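Local coordinates for PUA domain-containing protein (Thermoplasma acidophilum DSM 1728, PDB 1Q7H) that is of unknown function but probably binds RNA and may act in translation initiation, at residues M49-G54 and D146-A151; G78-I83 and V109-G114. One frame throughout, in Å; residues are numbered along the deposited sequence.

Contact 1 (M49-G54 and D146-A151); sequences MVFQAG and DELIRA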
HETATM    1  N   MSE A  49      -7.234   7.081  -3.881  1.00 17.21           N
HETATM    2  CA  MSE A  49      -5.834   6.791  -4.175  1.00 13.53           C
HETATM    3  C   MSE A  49      -4.882   6.811  -2.979  1.00 17.33           C
HETATM    4  O   MSE A  49      -3.907   6.053  -2.941  1.00 16.11           O
HETATM    5  CB  MSE A  49      -5.355   7.760  -5.255  1.00 18.37           C
HETATM    6  CG  MSE A  49      -6.148   7.626  -6.553  1.00 16.14           C
HETATM    7 SE   MSE A  49      -5.755   5.954  -7.483  1.00 32.05          SE
HETATM    8  CE  MSE A  49      -6.741   6.215  -9.124  1.00 30.59           C
ATOM      9  N   VAL A  50      -5.150   7.673  -2.006  1.00 13.85           N
ATOM     10  CA  VAL A  50      -4.306   7.749  -0.820  1.00 15.07           C
ATOM     11  C   VAL A  50      -5.182   7.891   0.416  1.00 18.51           C
ATOM     12  O   VAL A  50      -6.074   8.734   0.453  1.00 21.78           O
ATOM     13  CB  VAL A  50      -3.341   8.951  -0.878  1.00 16.59           C
ATOM     14  CG1 VAL A  50      -2.432   8.941   0.331  1.00 17.74           C
ATOM     15  CG2 VAL A  50      -2.517   8.911  -2.156  1.00 12.92           C
ATOM     16  N   PHE A  51      -4.933   7.060   1.421  1.00 14.81           N
ATOM     17  CA  PHE A  51      -5.700   7.120   2.656  1.00 19.15           C
ATOM     18  C   PHE A  51      -4.850   7.736   3.758  1.00 19.67           C
ATOM     19  O   PHE A  51      -3.646   7.481   3.852  1.00 21.54           O
ATOM     20  CB  PHE A  51      -6.127   5.716   3.109  1.00 18.16           C
ATOM     21  CG  PHE A  51      -7.031   5.010   2.147  1.00 17.17           C
ATOM     22  CD1 PHE A  51      -8.328   5.460   1.932  1.00 19.09           C
ATOM     23  CD2 PHE A  51      -6.588   3.884   1.458  1.00 18.51           C
ATOM     24  CE1 PHE A  51      -9.182   4.796   1.038  1.00 21.85           C
ATOM     25  CE2 PHE A  51      -7.432   3.216   0.567  1.00 23.22           C
ATOM     26  CZ  PHE A  51      -8.732   3.675   0.356  1.00 21.07           C
ATOM     27  N   GLN A  52      -5.486   8.555   4.580  1.00 22.06           N
ATOM     28  CA  GLN A  52      -4.824   9.171   5.716  1.00 28.94           C
ATOM     29  C   GLN A  52      -5.451   8.454   6.907  1.00 31.57           C
ATOM     30  O   GLN A  52      -6.537   8.804   7.349  1.00 35.91           O
ATOM     31  CB  GLN A  52      -5.140  10.663   5.769  1.00 28.35           C
ATOM     32  CG  GLN A  52      -4.577  11.407   6.978  1.00 36.16           C
ATOM     33  CD  GLN A  52      -3.057  11.427   7.027  1.00 38.54           C
ATOM     34  OE1 GLN A  52      -2.426  10.495   7.525  1.00 44.75           O
ATOM     35  NE2 GLN A  52      -2.460  12.495   6.505  1.00 41.12           N
ATOM     36  N   ALA A  53      -4.785   7.414   7.387  1.00 37.04           N
ATOM     37  CA  ALA A  53      -5.276   6.643   8.524  1.00 41.21           C
ATOM     38  C   ALA A  53      -4.059   6.355   9.385  1.00 43.92           C
ATOM     39  O   ALA A  53      -3.561   5.228   9.425  1.00 47.88           O
ATOM     40  CB  ALA A  53      -5.906   5.346   8.040  1.00 39.48           C
ATOM     41  N   GLY A  54      -3.587   7.386  10.077  1.00 45.12           N
ATOM     42  CA  GLY A  54      -2.394   7.247  10.890  1.00 45.16           C
ATOM     43  C   GLY A  54      -1.305   7.764   9.979  1.00 46.74           C
ATOM     44  O   GLY A  54      -0.890   8.922  10.076  1.00 50.80           O
ATOM     45  N   ASP A 146     -11.528  -3.630   2.135  1.00 23.57           N
ATOM     46  CA  ASP A 146     -11.388  -3.445   3.570  1.00 19.54           C
ATOM     47  C   ASP A 146     -12.210  -2.238   4.042  1.00 21.84           C
ATOM     48  O   ASP A 146     -12.987  -1.677   3.278  1.00 25.32           O
ATOM     49  CB  ASP A 146      -9.909  -3.287   3.938  1.00 17.83           C
ATOM     50  CG  ASP A 146      -9.304  -2.000   3.425  1.00 18.38           C
ATOM     51  OD1 ASP A 146      -9.976  -1.265   2.670  1.00 19.41           O
ATOM     52  OD2 ASP A 146      -8.141  -1.725   3.782  1.00 17.85           O
ATOM     53  N   GLU A 147     -12.043  -1.844   5.298  1.00 25.56           N
ATOM     54  CA  GLU A 147     -12.796  -0.721   5.848  1.00 29.16           C
ATOM     55  C   GLU A 147     -12.523   0.603   5.154  1.00 27.88           C
ATOM     56  O   GLU A 147     -13.426   1.422   5.002  1.00 27.25           O
ATOM     57  CB  GLU A 147     -12.522  -0.579   7.350  1.00 36.85           C
ATOM     58  CG  GLU A 147     -11.049  -0.694   7.728  1.00 58.32           C
ATOM     59  CD  GLU A 147     -10.754  -0.176   9.130  1.00 65.49           C
ATOM     60  OE1 GLU A 147     -11.486  -0.549  10.075  1.00 69.89           O
ATOM     61  OE2 GLU A 147      -9.783   0.599   9.286  1.00 69.53           O
ATOM     62  N   LEU A 148     -11.283   0.822   4.734  1.00 25.70           N
ATOM     63  CA  LEU A 148     -10.950   2.063   4.052  1.00 25.41           C
ATOM     64  C   LEU A 148     -11.714   2.179   2.735  1.00 27.70           C
ATOM     65  O   LEU A 148     -12.257   3.237   2.415  1.00 26.64           O
ATOM     66  CB  LEU A 148      -9.439   2.142   3.809  1.00 23.00           C
ATOM     67  CG  LEU A 148      -8.632   2.209   5.111  1.00 28.78           C
ATOM     68  CD1 LEU A 148      -7.133   2.103   4.849  1.00 22.98           C
ATOM     69  CD2 LEU A 148      -8.963   3.512   5.810  1.00 29.35           C
ATOM     70  N   ILE A 149     -11.773   1.088   1.980  1.00 25.98           N
ATOM     71  CA  ILE A 149     -12.477   1.092   0.706  1.00 25.22           C
ATOM     72  C   ILE A 149     -13.996   1.136   0.873  1.00 26.89           C
ATOM     73  O   ILE A 149     -14.687   1.750   0.065  1.00 22.14           O
ATOM     74  CB  ILE A 149     -12.052  -0.136  -0.158  1.00 28.77           C
ATOM     75  CG1 ILE A 149     -10.770   0.215  -0.919  1.00 23.21           C
ATOM     76  CG2 ILE A 149     -13.162  -0.540  -1.142  1.00 16.65           C
ATOM     77  CD1 ILE A 149     -10.179  -0.937  -1.668  1.00 38.09           C
ATOM     78  N   ARG A 150     -14.517   0.494   1.916  1.00 27.87           N
ATOM     79  CA  ARG A 150     -15.958   0.508   2.149  1.00 29.51           C
ATOM     80  C   ARG A 150     -16.370   1.901   2.616  1.00 28.71           C
ATOM     81  O   ARG A 150     -17.473   2.362   2.328  1.00 29.72           O
ATOM     82  CB  ARG A 150     -16.368  -0.530   3.204  1.00 31.66           C
ATOM     83  CG  ARG A 150     -16.173  -1.989   2.784  1.00 42.29           C
ATOM     84  CD  ARG A 150     -16.857  -2.952   3.765  1.00 46.03           C
ATOM     85  NE  ARG A 150     -16.402  -2.770   5.146  1.00 51.42           N
ATOM     86  CZ  ARG A 150     -15.360  -3.396   5.693  1.00 52.59           C
ATOM     87  NH1 ARG A 150     -14.645  -4.264   4.983  1.00 50.04           N
ATOM     88  NH2 ARG A 150     -15.022  -3.142   6.953  1.00 50.28           N
ATOM     89  N   ALA A 151     -15.471   2.578   3.322  1.00 27.95           N
ATOM     90  CA  ALA A 151     -15.749   3.921   3.818  1.00 26.32           C
ATOM     91  C   ALA A 151     -15.592   5.000   2.746  1.00 32.57           C
ATOM     92  O   ALA A 151     -16.217   6.056   2.828  1.00 33.80           O
ATOM     93  CB  ALA A 151     -14.844   4.236   4.987  1.00 24.03           C
TER
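Asp146 OD1 caps the helix that lays Leu148 on Phe51, taking the amide of Ile149 at 3.0 Å from N, in a nearly straight bond of 165° that meets the oxygen close to the line of its C-O bond. This N-cap, with OD2 held by Phe143 N, closes the first turn of helix 147-151. No hydrogen bond crosses between the segments; the side chains meet through carbon, and Phe51 CE1 also comes 3.7 Å from Leu148 O. Leu148 sits over one face of the Phe51 ring, its CB 3.7 Å from the ring centroid and only 6° off the normal, a CH-pi contact. CG of Phe51 stands anti to its carbonyl carbon (chi1 -62°), which swings the ring out from the strand under Leu148; CD1 of the leucine reaches back to Phe51 CD2 at 3.9 Å. Ile149 CG1 approaches Phe51 CZ at 4.2 Å, and just past the strand Ala53 CB meets Leu148 CD2, also at 4.2 Å. The ring of His142 packs edge-to-face with Phe51. Thus the C-terminal helix 147-151 lies against strand 47-52, itself flanked by strands 40-44 and 56-58 in the N-terminal antiparallel sheet, while Ile149 also touches Tyr61 of helix 60-65.

Contact 2 (G78-I83 and V109-G114); sequences GAEPHI and VKSSKG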
ATOM      1  N   GLY A  78      -0.553 -19.386  -3.413  1.00 20.97           N
ATOM      2  CA  GLY A  78      -1.236 -19.795  -2.203  1.00 15.89           C
ATOM      3  C   GLY A  78      -1.502 -18.688  -1.197  1.00 19.87           C
ATOM      4  O   GLY A  78      -2.513 -18.723  -0.492  1.00 19.64           O
ATOM      5  N   ALA A  79      -0.603 -17.708  -1.122  1.00 15.16           N
ATOM      6  CA  ALA A  79      -0.754 -16.607  -0.170  1.00 14.44           C
ATOM      7  C   ALA A  79      -1.789 -15.570  -0.591  1.00 12.87           C
ATOM      8  O   ALA A  79      -2.539 -15.051   0.233  1.00 17.07           O
ATOM      9  CB  ALA A  79       0.597 -15.918   0.045  1.00 15.20           C
ATOM     10  N   GLU A  80      -1.827 -15.287  -1.888  1.00 15.62           N
ATOM     11  CA  GLU A  80      -2.711 -14.281  -2.461  1.00 10.50           C
ATOM     12  C   GLU A  80      -4.155 -14.195  -1.968  1.00 15.26           C
ATOM     13  O   GLU A  80      -4.592 -13.137  -1.509  1.00 15.97           O
ATOM     14  CB  GLU A  80      -2.693 -14.416  -3.986  1.00 17.69           C
ATOM     15  CG  GLU A  80      -3.279 -13.225  -4.699  1.00 23.64           C
ATOM     16  CD  GLU A  80      -2.988 -13.236  -6.177  1.00 21.25           C
ATOM     17  OE1 GLU A  80      -1.860 -13.614  -6.560  1.00 25.79           O
ATOM     18  OE2 GLU A  80      -3.880 -12.850  -6.955  1.00 29.53           O
ATOM     19  N   PRO A  81      -4.919 -15.297  -2.040  1.00 17.18           N
ATOM     20  CA  PRO A  81      -6.317 -15.245  -1.576  1.00 14.96           C
ATOM     21  C   PRO A  81      -6.494 -14.772  -0.124  1.00 12.90           C
ATOM     22  O   PRO A  81      -7.437 -14.060   0.197  1.00 17.67           O
ATOM     23  CB  PRO A  81      -6.807 -16.683  -1.759  1.00 16.43           C
ATOM     24  CG  PRO A  81      -5.904 -17.243  -2.826  1.00 19.32           C
ATOM     25  CD  PRO A  81      -4.556 -16.654  -2.484  1.00 15.32           C
ATOM     26  N   HIS A  82      -5.587 -15.161   0.758  1.00 14.36           N
ATOM     27  CA  HIS A  82      -5.721 -14.759   2.147  1.00 14.23           C
ATOM     28  C   HIS A  82      -5.228 -13.336   2.352  1.00 11.74           C
ATOM     29  O   HIS A  82      -5.768 -12.592   3.176  1.00 19.78           O
ATOM     30  CB  HIS A  82      -4.995 -15.782   3.037  1.00 11.84           C
ATOM     31  CG  HIS A  82      -5.391 -17.199   2.731  1.00 13.69           C
ATOM     32  ND1 HIS A  82      -6.707 -17.618   2.756  1.00 11.44           N
ATOM     33  CD2 HIS A  82      -4.677 -18.241   2.250  1.00 13.71           C
ATOM     34  CE1 HIS A  82      -6.785 -18.852   2.289  1.00 10.30           C
ATOM     35  NE2 HIS A  82      -5.569 -19.253   1.972  1.00 14.59           N
ATOM     36  N   ILE A  83      -4.210 -12.946   1.600  1.00 17.17           N
ATOM     37  CA  ILE A  83      -3.710 -11.589   1.709  1.00 14.56           C
ATOM     38  C   ILE A  83      -4.847 -10.685   1.220  1.00 18.15           C
ATOM     39  O   ILE A  83      -5.085  -9.624   1.778  1.00 16.05           O
ATOM     40  CB  ILE A  83      -2.453 -11.383   0.839  1.00 17.85           C
ATOM     41  CG1 ILE A  83      -1.278 -12.192   1.416  1.00 21.49           C
ATOM     42  CG2 ILE A  83      -2.118  -9.907   0.741  1.00 12.94           C
ATOM     43  CD1 ILE A  83      -0.946 -11.880   2.872  1.00 20.07           C
ATOM     44  N   VAL A 109       2.602  -5.263  -1.339  1.00 14.12           N
ATOM     45  CA  VAL A 109       2.474  -6.656  -1.715  1.00 13.35           C
ATOM     46  C   VAL A 109       1.891  -6.886  -3.091  1.00 16.87           C
ATOM     47  O   VAL A 109       0.825  -6.376  -3.411  1.00 18.71           O
ATOM     48  CB  VAL A 109       1.585  -7.401  -0.694  1.00 14.89           C
ATOM     49  CG1 VAL A 109       1.577  -8.893  -0.999  1.00 11.37           C
ATOM     50  CG2 VAL A 109       2.077  -7.117   0.721  1.00 10.89           C
ATOM     51  N   LYS A 110       2.582  -7.682  -3.897  1.00 15.50           N
ATOM     52  CA  LYS A 110       2.093  -7.976  -5.231  1.00 18.07           C
ATOM     53  C   LYS A 110       2.008  -9.467  -5.509  1.00 16.02           C
ATOM     54  O   LYS A 110       2.719 -10.279  -4.917  1.00 12.04           O
ATOM     55  CB  LYS A 110       2.985  -7.331  -6.292  1.00 17.30           C
ATOM     56  CG  LYS A 110       4.430  -7.746  -6.199  1.00 18.35           C
ATOM     57  CD  LYS A 110       5.233  -7.243  -7.392  1.00 30.45           C
ATOM     58  CE  LYS A 110       5.070  -8.147  -8.592  1.00 30.47           C
ATOM     59  NZ  LYS A 110       5.986  -7.779  -9.705  1.00 31.88           N
ATOM     60  N   SER A 111       1.104  -9.807  -6.416  1.00 12.32           N
ATOM     61  CA  SER A 111       0.912 -11.178  -6.851  1.00 13.57           C
ATOM     62  C   SER A 111       2.064 -11.502  -7.795  1.00 15.04           C
ATOM     63  O   SER A 111       2.649 -10.607  -8.398  1.00 15.28           O
ATOM     64  CB  SER A 111      -0.411 -11.286  -7.624  1.00  9.79           C
ATOM     65  OG  SER A 111      -0.392 -12.389  -8.515  1.00 17.60           O
ATOM     66  N   SER A 112       2.376 -12.782  -7.951  1.00 24.42           N
ATOM     67  CA  SER A 112       3.429 -13.180  -8.877  1.00 24.77           C
ATOM     68  C   SER A 112       2.991 -12.821 -10.308  1.00 25.65           C
ATOM     69  O   SER A 112       3.807 -12.813 -11.238  1.00 21.28           O
ATOM     70  CB  SER A 112       3.689 -14.684  -8.767  1.00 28.45           C
ATOM     71  OG  SER A 112       2.551 -15.417  -9.191  1.00 42.37           O
ATOM     72  N   LYS A 113       1.705 -12.522 -10.487  1.00 15.92           N
ATOM     73  CA  LYS A 113       1.205 -12.135 -11.807  1.00 20.89           C
ATOM     74  C   LYS A 113       1.454 -10.654 -12.086  1.00 20.63           C
ATOM     75  O   LYS A 113       1.093 -10.143 -13.141  1.00 24.01           O
ATOM     76  CB  LYS A 113      -0.292 -12.417 -11.947  1.00 20.09           C
ATOM     77  CG  LYS A 113      -0.663 -13.885 -11.979  1.00 31.82           C
ATOM     78  CD  LYS A 113      -2.165 -14.044 -12.006  1.00 36.68           C
ATOM     79  CE  LYS A 113      -2.563 -15.469 -11.733  1.00 42.47           C
ATOM     80  NZ  LYS A 113      -1.929 -16.385 -12.721  1.00 52.35           N
ATOM     81  N   GLY A 114       2.048  -9.956 -11.129  1.00 17.37           N
ATOM     82  CA  GLY A 114       2.360  -8.555 -11.349  1.00 13.04           C
ATOM     83  C   GLY A 114       1.554  -7.489 -10.646  1.00 14.03           C
ATOM     84  O   GLY A 114       2.122  -6.496 -10.207  1.00 19.38           O
TER
HETATM   85  O   HOH W   1       0.758 -14.656  -6.464  1.00 25.02           O
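Glu80 reaches from the short helix 80-83 to Ser111, where the chain passes from strand 106-111 into a turn. From CB the chain runs out with CG anti to the backbone N (chi1 -165°) and stays extended beyond it, carrying the carboxylate to the serine. There CD lies 3.5 Å from Ser111 CB, and OE1 accepts the serine hydroxyl at 2.7 Å from OG. The hydroxyl comes from the syn side, 33° out of the carboxylate plane. OE1 also accepts a hydrogen bond from a water, 2.8 Å from its oxygen, and this water in turn takes the amide of Ser112 at 2.9 Å from N, so the carboxylate is tied to the turn both directly and through solvent. The other oxygen, OE2, is bonded to Tyr115 OH; both carboxylate oxygens are thus held, which should restrict the group's rotation. Ser111 OG works in both directions: it donates to Glu80 and accepts from Lys113 N at 2.9 Å and 166°, forming an ST turn within the type I beta turn from Ser111 to Gly114. An alanine in place of Glu80 would probably leave the Ser111 hydroxyl and the water without OE1 and Tyr115 OH without OE2, so that no polar link would join helix and turn here. One helix turn further on, Ile83 CG2 meets Val109 CG1 at 4.2 Å. Helix 80-83 thus packs on the mixed sheet of the PUA domain: Ile83 also rests on Ile117 and Ala118 of strand 116-122, and Val109 touches Val75 of strand 72-75, the parallel neighbour of its own strand.

Both contacts set a short helix against a strand, but they hold different parts of the fold together. Contact 1 ties the C-terminal helix to the antiparallel sheet of the N-terminal region, joining segments 92 residues apart; contact 2 is local to the PUA domain and nested inside that loop. Their centres lie about 20 Å apart and they do not touch. Contact 1, only partly buried, has no hydrogen bond across its interface, its polar bond serving the helix start alone. Contact 2 is more buried, yet joins its elements by a carboxylate-hydroxyl bond and a water at the turn, with an aliphatic pair further along the strand.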